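Local coordinates for protein involved in catabolism of external DNA (Legionella pneumophila subsp. pneumophila, PDB 2OO3) that probably methylates N6 of a single adenine in 23S ribosomal RNA, using S-adenosyl-L-methionine as the methyl donor, at residues A[14-19]-A[97-102]; A[18-23]-A[103-108]; A[64-69]-A[81-86]. All coordinates share one frame; numbering follows the deposited sequence.

Contact 1: residues A[14-19]-A[97-102]; sequences FADVIK and SYYPGS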
loop_
_atom_site.group_PDB
_atom_site.type_symbol
_atom_site.label_atom_id
_atom_site.label_comp_id
_atom_site.label_asym_id
_atom_site.label_seq_id
_atom_site.Cartn_x
_atom_site.Cartn_y
_atom_site.Cartn_z
ATOM N N PHE A 14 -7.230 -10.003 -0.702
ATOM C CA PHE A 14 -8.062 -8.820 -0.503
ATOM C C PHE A 14 -7.261 -7.638 0.043
ATOM O O PHE A 14 -7.560 -6.469 -0.282
ATOM C CB PHE A 14 -9.288 -9.144 0.396
ATOM C CG PHE A 14 -8.966 -9.169 1.865
ATOM C CD1 PHE A 14 -9.205 -8.060 2.646
ATOM C CD2 PHE A 14 -8.369 -10.278 2.444
ATOM C CE1 PHE A 14 -8.913 -8.058 4.009
ATOM C CE2 PHE A 14 -8.067 -10.289 3.821
ATOM C CZ PHE A 14 -8.331 -9.175 4.589
ATOM N N ALA A 15 -6.242 -7.915 0.853
ATOM C CA ALA A 15 -5.417 -6.866 1.455
ATOM C C ALA A 15 -4.550 -6.181 0.423
ATOM O O ALA A 15 -4.397 -4.953 0.452
ATOM C CB ALA A 15 -4.533 -7.454 2.536
ATOM N N ASP A 16 -3.959 -6.969 -0.480
ATOM C CA ASP A 16 -3.260 -6.394 -1.639
ATOM C C ASP A 16 -4.165 -5.479 -2.440
ATOM O O ASP A 16 -3.765 -4.418 -2.870
ATOM C CB ASP A 16 -2.717 -7.490 -2.556
ATOM C CG ASP A 16 -1.284 -7.914 -2.181
ATOM O OD1 ASP A 16 -0.716 -7.355 -1.205
ATOM O OD2 ASP A 16 -0.733 -8.809 -2.880
ATOM N N VAL A 17 -5.402 -5.898 -2.662
ATOM C CA VAL A 17 -6.293 -5.104 -3.489
ATOM C C VAL A 17 -6.509 -3.717 -2.877
ATOM O O VAL A 17 -6.274 -2.678 -3.545
ATOM C CB VAL A 17 -7.655 -5.813 -3.731
ATOM C CG1 VAL A 17 -8.636 -4.849 -4.459
ATOM C CG2 VAL A 17 -7.440 -7.069 -4.558
ATOM N N ILE A 18 -6.920 -3.675 -1.601
ATOM C CA ILE A 18 -7.155 -2.365 -1.003
ATOM C C ILE A 18 -5.867 -1.542 -0.841
ATOM O O ILE A 18 -5.841 -0.318 -1.081
ATOM C CB ILE A 18 -7.987 -2.405 0.304
ATOM C CG1 ILE A 18 -8.188 -0.964 0.855
ATOM C CG2 ILE A 18 -7.310 -3.237 1.373
ATOM C CD1 ILE A 18 -8.946 0.032 -0.121
ATOM N N LYS A 19 -4.785 -2.196 -0.465
ATOM C CA LYS A 19 -3.506 -1.489 -0.325
ATOM C C LYS A 19 -3.026 -0.887 -1.663
ATOM O O LYS A 19 -2.556 0.271 -1.726
ATOM C CB LYS A 19 -2.487 -2.432 0.340
ATOM C CG LYS A 19 -1.113 -2.463 -0.215
ATOM C CD LYS A 19 -0.194 -3.536 0.444
ATOM C CE LYS A 19 -0.933 -4.778 0.940
ATOM N NZ LYS A 19 0.026 -5.810 1.435
ATOM N N SER A 97 -2.242 -14.044 -14.947
ATOM C CA SER A 97 -1.085 -14.902 -14.786
ATOM C C SER A 97 -0.123 -14.297 -13.784
ATOM O O SER A 97 0.539 -15.039 -13.066
ATOM C CB SER A 97 -0.325 -15.081 -16.112
ATOM O OG SER A 97 -1.111 -15.816 -17.046
ATOM N N TYR A 98 -0.059 -12.956 -13.785
ATOM C CA TYR A 98 0.833 -12.172 -12.929
ATOM C C TYR A 98 0.058 -11.135 -12.144
ATOM O O TYR A 98 -0.894 -10.514 -12.661
ATOM C CB TYR A 98 1.934 -11.483 -13.761
ATOM C CG TYR A 98 3.197 -12.325 -13.818
ATOM C CD1 TYR A 98 4.304 -12.012 -13.029
ATOM C CD2 TYR A 98 3.250 -13.487 -14.612
ATOM C CE1 TYR A 98 5.480 -12.833 -13.071
ATOM C CE2 TYR A 98 4.404 -14.306 -14.651
ATOM C CZ TYR A 98 5.494 -13.968 -13.884
ATOM O OH TYR A 98 6.620 -14.784 -13.916
ATOM N N TYR A 99 0.463 -10.939 -10.900
ATOM C CA TYR A 99 -0.001 -9.784 -10.134
ATOM C C TYR A 99 1.195 -8.853 -9.813
ATOM O O TYR A 99 2.235 -9.337 -9.354
ATOM C CB TYR A 99 -0.707 -10.258 -8.832
ATOM C CG TYR A 99 -1.340 -9.113 -8.059
ATOM C CD1 TYR A 99 -2.533 -8.552 -8.485
ATOM C CD2 TYR A 99 -0.713 -8.568 -6.940
ATOM C CE1 TYR A 99 -3.114 -7.504 -7.791
ATOM C CE2 TYR A 99 -1.267 -7.488 -6.254
ATOM C CZ TYR A 99 -2.485 -6.982 -6.689
ATOM O OH TYR A 99 -3.037 -5.908 -6.069
ATOM N N PRO A 100 1.049 -7.525 -10.046
ATOM C CA PRO A 100 2.165 -6.618 -9.751
ATOM C C PRO A 100 2.318 -6.330 -8.264
ATOM O O PRO A 100 1.327 -6.316 -7.514
ATOM C CB PRO A 100 1.807 -5.334 -10.513
ATOM C CG PRO A 100 0.438 -5.505 -11.061
ATOM C CD PRO A 100 -0.130 -6.813 -10.563
ATOM N N GLY A 101 3.550 -6.125 -7.825
ATOM C CA GLY A 101 3.767 -5.672 -6.458
ATOM C C GLY A 101 3.722 -4.159 -6.475
ATOM O O GLY A 101 3.704 -3.563 -7.553
ATOM N N SER A 102 3.726 -3.534 -5.299
ATOM C CA SER A 102 3.690 -2.088 -5.188
ATOM C C SER A 102 4.765 -1.362 -6.020
ATOM O O SER A 102 4.462 -0.334 -6.660
ATOM C CB SER A 102 3.671 -1.645 -3.702
ATOM O OG SER A 102 4.898 -1.968 -3.086
#
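Y99 OH reaches the helix beside D16, where two hydrogen-bond partners from other contacts grip it: H20 ND1 and Y83 OH. Across the two segments no hydrogen bond forms: Y99 OH lies 3.6 Å from D16 O, and the helix meets the phenol by packing. The D16 side chain comes obliquely to the ring at CE2, with D16 CB 4.0 Å and D16 OD2 3.7 Å from Y99 CE2. Carboxylate and ring planes are only 8° apart. Both carboxylate oxygens have partners. K19 NZ, one helical turn on, forms a salt bridge of 3.1 Å to D16 OD1, nearly along the C-O axis, while D16 OD2 takes the backbone N-H of G12. Y99 extends from strand 98-100 with CG anti to the backbone N (chi1 -174°), which carries the hydroxyl toward helix 14-30. P100 CD rests on one ring face, 3.5 Å above its plane. With a partner on each oxygen, the carboxylate of D16 is probably fixed in its rotation beside the ring, and K19, also bridged to D166, the probable proton acceptor, joins D16 to the probable active site.

Contact 2: residues A[18-23]-A[103-108]; sequences IKHITL and PYFAIN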
loop_
_atom_site.group_PDB
_atom_site.type_symbol
_atom_site.label_atom_id
_atom_site.label_comp_id
_atom_site.label_asym_id
_atom_site.label_seq_id
_atom_site.Cartn_x
_atom_site.Cartn_y
_atom_site.Cartn_z
ATOM N N ILE A 18 -6.920 -3.675 -1.601
ATOM C CA ILE A 18 -7.155 -2.365 -1.003
ATOM C C ILE A 18 -5.867 -1.542 -0.841
ATOM O O ILE A 18 -5.841 -0.318 -1.081
ATOM C CB ILE A 18 -7.987 -2.405 0.304
ATOM C CG1 ILE A 18 -8.188 -0.964 0.855
ATOM C CG2 ILE A 18 -7.310 -3.237 1.373
ATOM C CD1 ILE A 18 -8.946 0.032 -0.121
ATOM N N LYS A 19 -4.785 -2.196 -0.465
ATOM C CA LYS A 19 -3.506 -1.489 -0.325
ATOM C C LYS A 19 -3.026 -0.887 -1.663
ATOM O O LYS A 19 -2.556 0.271 -1.726
ATOM C CB LYS A 19 -2.487 -2.432 0.340
ATOM C CG LYS A 19 -1.113 -2.463 -0.215
ATOM C CD LYS A 19 -0.194 -3.536 0.444
ATOM C CE LYS A 19 -0.933 -4.778 0.940
ATOM N NZ LYS A 19 0.026 -5.810 1.435
ATOM N N HIS A 20 -3.143 -1.653 -2.740
ATOM C CA HIS A 20 -2.625 -1.188 -4.028
ATOM C C HIS A 20 -3.516 -0.143 -4.698
ATOM O O HIS A 20 -3.012 0.766 -5.322
ATOM C CB HIS A 20 -2.341 -2.364 -4.956
ATOM C CG HIS A 20 -1.172 -3.202 -4.509
ATOM N ND1 HIS A 20 -1.077 -4.550 -4.783
ATOM C CD2 HIS A 20 -0.039 -2.876 -3.829
ATOM C CE1 HIS A 20 0.062 -5.020 -4.301
ATOM N NE2 HIS A 20 0.705 -4.028 -3.710
ATOM N N ILE A 21 -4.834 -0.250 -4.538
ATOM C CA ILE A 21 -5.704 0.795 -5.056
ATOM C C ILE A 21 -5.413 2.080 -4.303
ATOM O O ILE A 21 -5.331 3.157 -4.932
ATOM C CB ILE A 21 -7.212 0.436 -4.909
ATOM C CG1 ILE A 21 -7.498 -0.825 -5.731
ATOM C CG2 ILE A 21 -8.092 1.630 -5.353
ATOM C CD1 ILE A 21 -8.908 -1.428 -5.494
ATOM N N THR A 22 -5.270 1.966 -2.969
ATOM C CA THR A 22 -4.876 3.110 -2.120
ATOM C C THR A 22 -3.596 3.754 -2.642
ATOM O O THR A 22 -3.550 4.961 -2.852
ATOM C CB THR A 22 -4.721 2.704 -0.656
ATOM O OG1 THR A 22 -6.014 2.272 -0.171
ATOM C CG2 THR A 22 -4.262 3.889 0.194
ATOM N N LEU A 23 -2.560 2.949 -2.849
ATOM C CA LEU A 23 -1.318 3.444 -3.457
ATOM C C LEU A 23 -1.586 4.187 -4.780
ATOM O O LEU A 23 -1.098 5.293 -4.974
ATOM C CB LEU A 23 -0.352 2.264 -3.688
ATOM C CG LEU A 23 0.972 2.584 -4.394
ATOM C CD1 LEU A 23 1.795 3.679 -3.676
ATOM C CD2 LEU A 23 1.815 1.284 -4.547
ATOM N N PRO A 103 5.999 -1.895 -6.086
ATOM C CA PRO A 103 6.972 -1.178 -6.950
ATOM C C PRO A 103 6.553 -1.103 -8.435
ATOM O O PRO A 103 6.814 -0.102 -9.067
ATOM C CB PRO A 103 8.243 -2.053 -6.833
ATOM C CG PRO A 103 8.111 -2.733 -5.544
ATOM C CD PRO A 103 6.638 -3.082 -5.464
ATOM N N TYR A 104 5.904 -2.151 -8.953
ATOM C CA TYR A 104 5.414 -2.169 -10.334
ATOM C C TYR A 104 4.305 -1.134 -10.548
ATOM O O TYR A 104 4.286 -0.443 -11.576
ATOM C CB TYR A 104 4.960 -3.592 -10.724
ATOM C CG TYR A 104 4.847 -3.796 -12.217
ATOM C CD1 TYR A 104 5.905 -4.355 -12.945
ATOM C CD2 TYR A 104 3.677 -3.467 -12.897
ATOM C CE1 TYR A 104 5.830 -4.520 -14.343
ATOM C CE2 TYR A 104 3.572 -3.677 -14.304
ATOM C CZ TYR A 104 4.659 -4.188 -15.000
ATOM O OH TYR A 104 4.572 -4.388 -16.356
ATOM N N PHE A 105 3.405 -0.966 -9.582
ATOM C CA PHE A 105 2.470 0.175 -9.653
ATOM C C PHE A 105 3.195 1.532 -9.667
ATOM O O PHE A 105 2.871 2.432 -10.490
ATOM C CB PHE A 105 1.446 0.104 -8.496
ATOM C CG PHE A 105 0.477 -1.064 -8.613
ATOM C CD1 PHE A 105 -0.612 -1.003 -9.503
ATOM C CD2 PHE A 105 0.639 -2.195 -7.835
ATOM C CE1 PHE A 105 -1.517 -2.088 -9.611
ATOM C CE2 PHE A 105 -0.272 -3.284 -7.928
ATOM C CZ PHE A 105 -1.332 -3.222 -8.824
ATOM N N ALA A 106 4.151 1.717 -8.760
ATOM C CA ALA A 106 4.813 3.024 -8.633
ATOM C C ALA A 106 5.590 3.425 -9.902
ATOM O O ALA A 106 5.550 4.571 -10.365
ATOM C CB ALA A 106 5.716 3.049 -7.378
ATOM N N ILE A 107 6.290 2.460 -10.478
ATOM C CA ILE A 107 7.049 2.704 -11.685
ATOM C C ILE A 107 6.110 3.090 -12.819
ATOM O O ILE A 107 6.453 3.900 -13.666
ATOM C CB ILE A 107 7.926 1.462 -12.034
ATOM C CG1 ILE A 107 9.088 1.353 -11.043
ATOM C CG2 ILE A 107 8.515 1.617 -13.399
ATOM C CD1 ILE A 107 9.861 -0.045 -11.060
ATOM N N ASN A 108 4.896 2.551 -12.815
ATOM C CA ASN A 108 3.941 2.930 -13.848
ATOM C C ASN A 108 3.390 4.336 -13.717
ATOM O O ASN A 108 3.261 5.033 -14.722
ATOM C CB ASN A 108 2.794 1.912 -13.970
ATOM C CG ASN A 108 3.101 0.851 -14.992
ATOM O OD1 ASN A 108 2.891 1.050 -16.202
ATOM N ND2 ASN A 108 3.676 -0.254 -14.533
#
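F105 is the first residue of 103-108 to meet 18-23, and it does so through an oblique meeting of its ring with the imidazole of H20, the ring centroids lying 4.8 Å apart with planes at 38°. That angle suits neither a parallel stack nor an edge-to-face pair. The touching atom is F105 CE2, which sits over one face of the imidazole, offset toward its rim and 3.5 Å from both H20 CG and H20 ND1. In return H20 CB makes an off-centre CH-pi contact, 4.2 Å from the centroid of the F105 ring. In both residues CG is anti to the carbonyl carbon (chi1 -69° for H20, -68° for F105), which puts each ring beside its own backbone N and pointing across to the other helix, where the two side chains meet at about a right angle. At the root of the phenylalanine, L23 CD2 packs 4.1 Å from F105 CB, adding a purely apolar second point one turn further along the first helix. Next in sequence, A106 touches Y39 of strand 38-41, which L23 also touches. Between 18-23 and 103-108 there is no hydrogen bond, only van der Waals and aromatic packing. The polar partner of H20 ND1 is Y99 OH. Together, that bond and F105 CE2 over one face probably limit rotation of the imidazole, consistent with a fixed orientation for this residue, which probably helps bind S-adenosyl-L-methionine.

Contact 3: residues A[64-69]-A[81-86]; sequences EGINPV and LEYISV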
loop_
_atom_site.group_PDB
_atom_site.type_symbol
_atom_site.label_atom_id
_atom_site.label_comp_id
_atom_site.label_asym_id
_atom_site.label_seq_id
_atom_site.Cartn_x
_atom_site.Cartn_y
_atom_site.Cartn_z
ATOM N N GLU A 64 -9.891 -14.766 -4.376
ATOM C CA GLU A 64 -10.798 -14.023 -3.501
ATOM C C GLU A 64 -10.413 -12.582 -3.280
ATOM O O GLU A 64 -11.021 -11.893 -2.442
ATOM C CB GLU A 64 -10.865 -14.699 -2.153
ATOM C CG GLU A 64 -11.620 -15.998 -2.239
ATOM C CD GLU A 64 -11.745 -16.654 -0.892
ATOM O OE1 GLU A 64 -10.830 -16.444 -0.032
ATOM O OE2 GLU A 64 -12.756 -17.372 -0.712
ATOM N N GLY A 65 -9.389 -12.122 -3.996
ATOM C CA GLY A 65 -8.974 -10.752 -3.859
ATOM C C GLY A 65 -9.136 -10.132 -5.207
ATOM O O GLY A 65 -10.235 -9.755 -5.585
ATOM N N ILE A 66 -8.027 -10.027 -5.933
ATOM C CA ILE A 66 -8.039 -9.458 -7.257
ATOM C C ILE A 66 -8.991 -10.169 -8.254
ATOM O O ILE A 66 -9.598 -9.508 -9.091
ATOM C CB ILE A 66 -6.610 -9.338 -7.866
ATOM C CG1 ILE A 66 -6.629 -8.631 -9.234
ATOM C CG2 ILE A 66 -5.939 -10.698 -8.031
ATOM C CD1 ILE A 66 -7.345 -7.271 -9.232
ATOM N N ASN A 67 -9.111 -11.497 -8.194
ATOM C CA ASN A 67 -9.818 -12.156 -9.292
ATOM C C ASN A 67 -11.277 -11.676 -9.536
ATOM O O ASN A 67 -11.644 -11.431 -10.689
ATOM C CB ASN A 67 -9.722 -13.687 -9.215
ATOM C CG ASN A 67 -9.790 -14.340 -10.586
ATOM O OD1 ASN A 67 -9.239 -13.817 -11.566
ATOM N ND2 ASN A 67 -10.458 -15.494 -10.668
ATOM N N PRO A 68 -12.115 -11.581 -8.477
ATOM C CA PRO A 68 -13.493 -11.065 -8.716
ATOM C C PRO A 68 -13.520 -9.622 -9.236
ATOM O O PRO A 68 -14.398 -9.245 -10.025
ATOM C CB PRO A 68 -14.149 -11.119 -7.318
ATOM C CG PRO A 68 -13.306 -12.113 -6.526
ATOM C CD PRO A 68 -11.902 -11.965 -7.068
ATOM N N VAL A 69 -12.545 -8.830 -8.802
ATOM C CA VAL A 69 -12.462 -7.425 -9.168
ATOM C C VAL A 69 -12.052 -7.366 -10.638
ATOM O O VAL A 69 -12.678 -6.631 -11.449
ATOM C CB VAL A 69 -11.461 -6.649 -8.218
ATOM C CG1 VAL A 69 -11.201 -5.245 -8.712
ATOM C CG2 VAL A 69 -12.012 -6.575 -6.804
ATOM N N LEU A 81 -9.480 2.798 -12.388
ATOM C CA LEU A 81 -8.801 2.781 -13.684
ATOM C C LEU A 81 -7.310 2.562 -13.608
ATOM O O LEU A 81 -6.795 1.745 -14.342
ATOM C CB LEU A 81 -9.093 4.059 -14.511
ATOM C CG LEU A 81 -10.526 4.164 -15.037
ATOM C CD1 LEU A 81 -10.746 5.613 -15.584
ATOM C CD2 LEU A 81 -10.748 3.128 -16.105
ATOM N N GLU A 82 -6.616 3.305 -12.762
ATOM C CA GLU A 82 -5.129 3.240 -12.775
ATOM C C GLU A 82 -4.692 1.863 -12.300
ATOM O O GLU A 82 -3.792 1.243 -12.867
ATOM C CB GLU A 82 -4.527 4.324 -11.880
ATOM C CG GLU A 82 -4.671 5.769 -12.448
ATOM C CD GLU A 82 -5.989 6.494 -12.020
ATOM O OE1 GLU A 82 -7.010 5.854 -11.657
ATOM O OE2 GLU A 82 -5.990 7.744 -12.053
ATOM N N TYR A 83 -5.381 1.368 -11.277
ATOM C CA TYR A 83 -5.097 0.041 -10.727
ATOM C C TYR A 83 -5.262 -1.046 -11.780
ATOM O O TYR A 83 -4.364 -1.850 -12.001
ATOM C CB TYR A 83 -6.048 -0.229 -9.540
ATOM C CG TYR A 83 -5.893 -1.591 -8.859
ATOM C CD1 TYR A 83 -4.705 -1.931 -8.176
ATOM C CD2 TYR A 83 -6.937 -2.499 -8.852
ATOM C CE1 TYR A 83 -4.561 -3.162 -7.537
ATOM C CE2 TYR A 83 -6.804 -3.743 -8.218
ATOM C CZ TYR A 83 -5.626 -4.058 -7.541
ATOM O OH TYR A 83 -5.499 -5.286 -6.903
ATOM N N ILE A 84 -6.437 -1.099 -12.387
ATOM C CA ILE A 84 -6.713 -2.046 -13.447
ATOM C C ILE A 84 -5.738 -1.949 -14.619
ATOM O O ILE A 84 -5.343 -2.967 -15.174
ATOM C CB ILE A 84 -8.214 -1.937 -13.929
ATOM C CG1 ILE A 84 -9.179 -2.350 -12.784
ATOM C CG2 ILE A 84 -8.498 -2.831 -15.167
ATOM C CD1 ILE A 84 -9.030 -3.816 -12.288
ATOM N N SER A 85 -5.392 -0.734 -15.039
ATOM C CA SER A 85 -4.543 -0.582 -16.231
ATOM C C SER A 85 -3.187 -1.234 -15.993
ATOM O O SER A 85 -2.635 -1.826 -16.908
ATOM C CB SER A 85 -4.345 0.880 -16.643
ATOM O OG SER A 85 -3.490 1.512 -15.728
ATOM N N VAL A 86 -2.660 -1.143 -14.768
ATOM C CA VAL A 86 -1.366 -1.792 -14.476
ATOM C C VAL A 86 -1.464 -3.335 -14.521
ATOM O O VAL A 86 -0.548 -4.032 -15.021
ATOM C CB VAL A 86 -0.776 -1.301 -13.122
ATOM C CG1 VAL A 86 0.506 -2.041 -12.766
ATOM C CG2 VAL A 86 -0.511 0.184 -13.175
#
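Y83 and I66 carry the larger share of this contact, and they meet through one methyl group. I66 CD1 lies 3.6 Å from Y83 OH, 3.7 Å from Y83 CE2 and 4.0 Å from Y83 CZ, so it sits by the hydroxyl-bearing end of the ring, from an oblique direction. The isoleucine gets there because CG1 is anti to the backbone N (chi1 -176°), which stretches the side chain toward helix 81-90. Y83 is extended likewise (chi1 179°), projecting its phenol from that helix. I84, next in sequence, gives a second and looser point: I84 CD1 is 4.4 Å from V69 CG1, and both side chains also pack on L76 in the intervening loop. The two segments thus share a largely apolar interface with no hydrogen bond across it. I66 CD1 sets hydrocarbon against the Y83 hydroxyl, and the I66 side chain also touches the Y99 ring. Y83 OH is therefore buried against a methyl group that can offer it no hydrogen bond, and its polar need is met instead by Y99 OH, from outside the two segments.

From the N terminus, helix 14-30 supplies the first half of contacts 1 and 2, whose ranges overlap at I18 and K19. The chain then runs through strand 38-41 and the short strand 48-50. Contact 3 closes a small loop, with 11 residues between 64-69 and 81-86, lying wholly within both larger ones. Strand 98-100 then closes contact 1 after 77 intervening residues, and helix 102-109 closes contact 2 directly afterwards. Together they tie helix 14-30 to the chain connecting strands 38-41 and 115-119 of the Rossmann-like central sheet. The three meet physically: F105 CZ lies 3.5 Å from Y83 CE1, and V17 CG2 lies 3.3 Å from I66 N.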